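Local structure of 11R-lipoxygenase (Gersemia fruticosa, 3VF1) at residues W530-H535 with V550-F554. The protein is a calcium-dependent, non-heme iron 11R-lipoxygenase that probably inserts both atoms of molecular oxygen into a polyunsaturated fatty acid. Numbering follows the deposited sequence.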
ATOM      1  N   TRP A 530     -18.026   4.755 -12.182  1.00 34.73           N
ATOM      2  CA  TRP A 530     -16.804   4.451 -11.452  1.00 36.89           C
ATOM      3  C   TRP A 530     -16.218   3.111 -11.883  1.00 36.64           C
ATOM      4  O   TRP A 530     -15.064   3.038 -12.306  1.00 34.67           O
ATOM      5  CB  TRP A 530     -17.091   4.439  -9.949  1.00 34.36           C
ATOM      6  CG  TRP A 530     -15.878   4.223  -9.103  1.00 37.02           C
ATOM      7  CD1 TRP A 530     -14.817   5.066  -8.967  1.00 37.89           C
ATOM      8  CD2 TRP A 530     -15.603   3.094  -8.265  1.00 37.06           C
ATOM      9  NE1 TRP A 530     -13.897   4.535  -8.099  1.00 36.97           N
ATOM     10  CE2 TRP A 530     -14.357   3.323  -7.653  1.00 36.69           C
ATOM     11  CE3 TRP A 530     -16.291   1.912  -7.972  1.00 37.87           C
ATOM     12  CZ2 TRP A 530     -13.780   2.414  -6.769  1.00 34.83           C
ATOM     13  CZ3 TRP A 530     -15.718   1.011  -7.092  1.00 38.17           C
ATOM     14  CH2 TRP A 530     -14.475   1.267  -6.502  1.00 35.92           C
ATOM     15  N   ILE A 531     -17.013   2.049 -11.783  1.00 35.97           N
ATOM     16  CA  ILE A 531     -16.521   0.706 -12.078  1.00 36.40           C
ATOM     17  C   ILE A 531     -16.268   0.511 -13.571  1.00 37.09           C
ATOM     18  O   ILE A 531     -15.403  -0.271 -13.960  1.00 38.56           O
ATOM     19  CB  ILE A 531     -17.494  -0.385 -11.572  1.00 36.29           C
ATOM     20  CG1 ILE A 531     -16.821  -1.760 -11.610  1.00 42.08           C
ATOM     21  CG2 ILE A 531     -18.772  -0.398 -12.401  1.00 39.94           C
ATOM     22  CD1 ILE A 531     -15.598  -1.876 -10.720  1.00 35.80           C
ATOM     23  N   ARG A 532     -17.019   1.223 -14.404  1.00 37.08           N
ATOM     24  CA  ARG A 532     -16.836   1.130 -15.848  1.00 41.42           C
ATOM     25  C   ARG A 532     -15.526   1.791 -16.272  1.00 38.58           C
ATOM     26  O   ARG A 532     -14.864   1.339 -17.206  1.00 37.38           O
ATOM     27  CB  ARG A 532     -18.010   1.772 -16.592  1.00 42.36           C
ATOM     28  CG  ARG A 532     -17.834   1.770 -18.106  1.00 47.48           C
ATOM     29  CD  ARG A 532     -19.115   2.135 -18.848  1.00 50.74           C
ATOM     30  NE  ARG A 532     -19.600   3.474 -18.515  1.00 53.25           N
ATOM     31  CZ  ARG A 532     -20.609   3.738 -17.685  1.00 54.02           C
ATOM     32  NH1 ARG A 532     -21.278   2.762 -17.081  1.00 49.29           N
ATOM     33  NH2 ARG A 532     -20.956   4.997 -17.457  1.00 51.91           N
ATOM     34  N   ASP A 533     -15.157   2.863 -15.581  1.00 34.56           N
ATOM     35  CA  ASP A 533     -13.920   3.571 -15.884  1.00 35.51           C
ATOM     36  C   ASP A 533     -12.713   2.724 -15.483  1.00 37.39           C
ATOM     37  O   ASP A 533     -11.666   2.771 -16.130  1.00 38.75           O
ATOM     38  CB  ASP A 533     -13.889   4.918 -15.161  1.00 37.45           C
ATOM     39  CG  ASP A 533     -12.895   5.885 -15.771  1.00 40.03           C
ATOM     40  OD1 ASP A 533     -12.394   5.605 -16.881  1.00 40.24           O
ATOM     41  OD2 ASP A 533     -12.625   6.931 -15.146  1.00 41.94           O
ATOM     42  N   LEU A 534     -12.866   1.949 -14.414  1.00 34.53           N
ATOM     43  CA  LEU A 534     -11.813   1.047 -13.962  1.00 36.53           C
ATOM     44  C   LEU A 534     -11.631  -0.108 -14.940  1.00 37.00           C
ATOM     45  O   LEU A 534     -10.505  -0.468 -15.287  1.00 35.14           O
ATOM     46  CB  LEU A 534     -12.146   0.495 -12.574  1.00 32.89           C
ATOM     47  CG  LEU A 534     -12.121   1.504 -11.428  1.00 31.29           C
ATOM     48  CD1 LEU A 534     -12.650   0.876 -10.149  1.00 34.31           C
ATOM     49  CD2 LEU A 534     -10.714   2.042 -11.222  1.00 30.74           C
ATOM     50  N   HIS A 535     -12.744  -0.686 -15.380  1.00 37.27           N
ATOM     51  CA  HIS A 535     -12.711  -1.829 -16.284  1.00 36.37           C
ATOM     52  C   HIS A 535     -12.055  -1.477 -17.614  1.00 34.44           C
ATOM     53  O   HIS A 535     -11.363  -2.300 -18.212  1.00 39.15           O
ATOM     54  CB  HIS A 535     -14.129  -2.343 -16.538  1.00 40.48           C
ATOM     55  CG  HIS A 535     -14.204  -3.412 -17.581  1.00 41.36           C
ATOM     56  ND1 HIS A 535     -14.102  -4.754 -17.282  1.00 41.15           N
ATOM     57  CD2 HIS A 535     -14.363  -3.338 -18.923  1.00 42.26           C
ATOM     58  CE1 HIS A 535     -14.200  -5.460 -18.393  1.00 44.14           C
ATOM     59  NE2 HIS A 535     -14.359  -4.625 -19.405  1.00 45.67           N
ATOM     60  N   VAL A 550     -12.270  -7.447 -13.607  1.00 36.48           N
ATOM     61  CA  VAL A 550     -12.935  -6.307 -12.991  1.00 36.65           C
ATOM     62  C   VAL A 550     -14.325  -6.197 -13.607  1.00 42.00           C
ATOM     63  O   VAL A 550     -14.461  -6.212 -14.831  1.00 44.60           O
ATOM     64  CB  VAL A 550     -12.164  -5.001 -13.235  1.00 39.81           C
ATOM     65  CG1 VAL A 550     -12.903  -3.824 -12.611  1.00 37.53           C
ATOM     66  CG2 VAL A 550     -10.753  -5.106 -12.680  1.00 35.96           C
ATOM     67  N   PRO A 551     -15.368  -6.098 -12.768  1.00 40.45           N
ATOM     68  CA  PRO A 551     -16.736  -6.095 -13.300  1.00 38.91           C
ATOM     69  C   PRO A 551     -16.984  -4.975 -14.307  1.00 43.46           C
ATOM     70  O   PRO A 551     -16.421  -3.887 -14.176  1.00 42.70           O
ATOM     71  CB  PRO A 551     -17.599  -5.878 -12.053  1.00 41.35           C
ATOM     72  CG  PRO A 551     -16.753  -6.320 -10.914  1.00 38.99           C
ATOM     73  CD  PRO A 551     -15.348  -5.986 -11.300  1.00 37.32           C
ATOM     74  N   LYS A 552     -17.819  -5.247 -15.305  1.00 43.62           N
ATOM     75  CA  LYS A 552     -18.247  -4.220 -16.247  1.00 46.82           C
ATOM     76  C   LYS A 552     -19.294  -3.335 -15.581  1.00 43.12           C
ATOM     77  O   LYS A 552     -19.470  -2.174 -15.948  1.00 42.21           O
ATOM     78  CB  LYS A 552     -18.836  -4.859 -17.504  1.00 48.93           C
ATOM     79  CG  LYS A 552     -17.861  -5.731 -18.277  1.00 51.89           C
ATOM     80  CD  LYS A 552     -18.505  -6.341 -19.518  1.00 62.68           C
ATOM     81  CE  LYS A 552     -19.733  -7.171 -19.169  1.00 74.51           C
ATOM     82  NZ  LYS A 552     -21.010  -6.403 -19.286  1.00 71.98           N
ATOM     83  N   SER A 553     -19.985  -3.899 -14.595  1.00 41.50           N
ATOM     84  CA  SER A 553     -20.989  -3.169 -13.835  1.00 42.59           C
ATOM     85  C   SER A 553     -21.268  -3.893 -12.525  1.00 41.90           C
ATOM     86  O   SER A 553     -20.980  -5.083 -12.393  1.00 44.61           O
ATOM     87  CB  SER A 553     -22.281  -3.040 -14.643  1.00 47.00           C
ATOM     88  OG  SER A 553     -22.839  -4.312 -14.930  1.00 46.73           O
ATOM     89  N   PHE A 554     -21.827  -3.173 -11.558  1.00 36.84           N
ATOM     90  CA  PHE A 554     -22.239  -3.775 -10.297  1.00 40.32           C
ATOM     91  C   PHE A 554     -23.723  -4.118 -10.361  1.00 43.59           C
ATOM     92  O   PHE A 554     -24.567  -3.229 -10.464  1.00 44.31           O
ATOM     93  CB  PHE A 554     -21.966  -2.818  -9.134  1.00 39.55           C
ATOM     94  CG  PHE A 554     -20.509  -2.684  -8.786  1.00 39.43           C
ATOM     95  CD1 PHE A 554     -19.719  -3.808  -8.605  1.00 40.83           C
ATOM     96  CD2 PHE A 554     -19.929  -1.435  -8.646  1.00 39.14           C
ATOM     97  CE1 PHE A 554     -18.380  -3.688  -8.283  1.00 37.92           C
ATOM     98  CE2 PHE A 554     -18.587  -1.308  -8.327  1.00 39.32           C
ATOM     99  CZ  PHE A 554     -17.814  -2.436  -8.147  1.00 37.11           C
TER
HETATM  100  O   HOH W   1     -21.089  -0.021 -15.801  1.00 46.23           O
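CG1 of Ile531 and CG of His535, one helical turn apart, both lie anti to their backbone N (chi1 -167° and 173°), which carries the isoleucine arm onto Phe554 and the imidazole to the backbone of Val550. The Ile531 arm lies over one face of the Phe554 ring: CG1 is 4.0 Å from the ring centroid, a CH-pi contact displaced toward the rim. Beyond it, CD1 of Ile531 reaches CG1 of Val550 at 3.8 Å, the two side chains passing in opposite directions, while its CG2 branch rests on CA of Ser553. The Phe554 ring thus has Ile531 over a face and Trp530 at an edge, where CZ3 of the indole lies 3.9 Å from Phe554 CE2. Four residues after Ile531, ND1 of His535 donates to O of Val550 at 2.9 Å; the bond is moderately bent, with the acceptor near the imidazole plane but the donor tilted 32° from the carbonyl plane. This bond implies a proton on ND1 and limits rotation of the ring, one face of which is overlaid by CG of Lys552, 3.9 Å from the ring centroid. A leucine in place of His535 would probably leave the Val550 carbonyl without this donor and Lys552 CG without the flat ring against it. On the solvent side, where Arg532 and Lys552 are exposed, a water donates to O of Lys552 at 2.7 Å and weakly accepts from Arg532 NH1, whose guanidinium also forms a salt bridge to Asp529 through NH2. Structural packing within the lipoxygenase domain, away from the iron site, the contact fastens the irregular segment 550-554, which leads into helix 557-579, back along helix 525-538, while Trp530 and Leu534 pack against both helix 369-410 and helix 557-579.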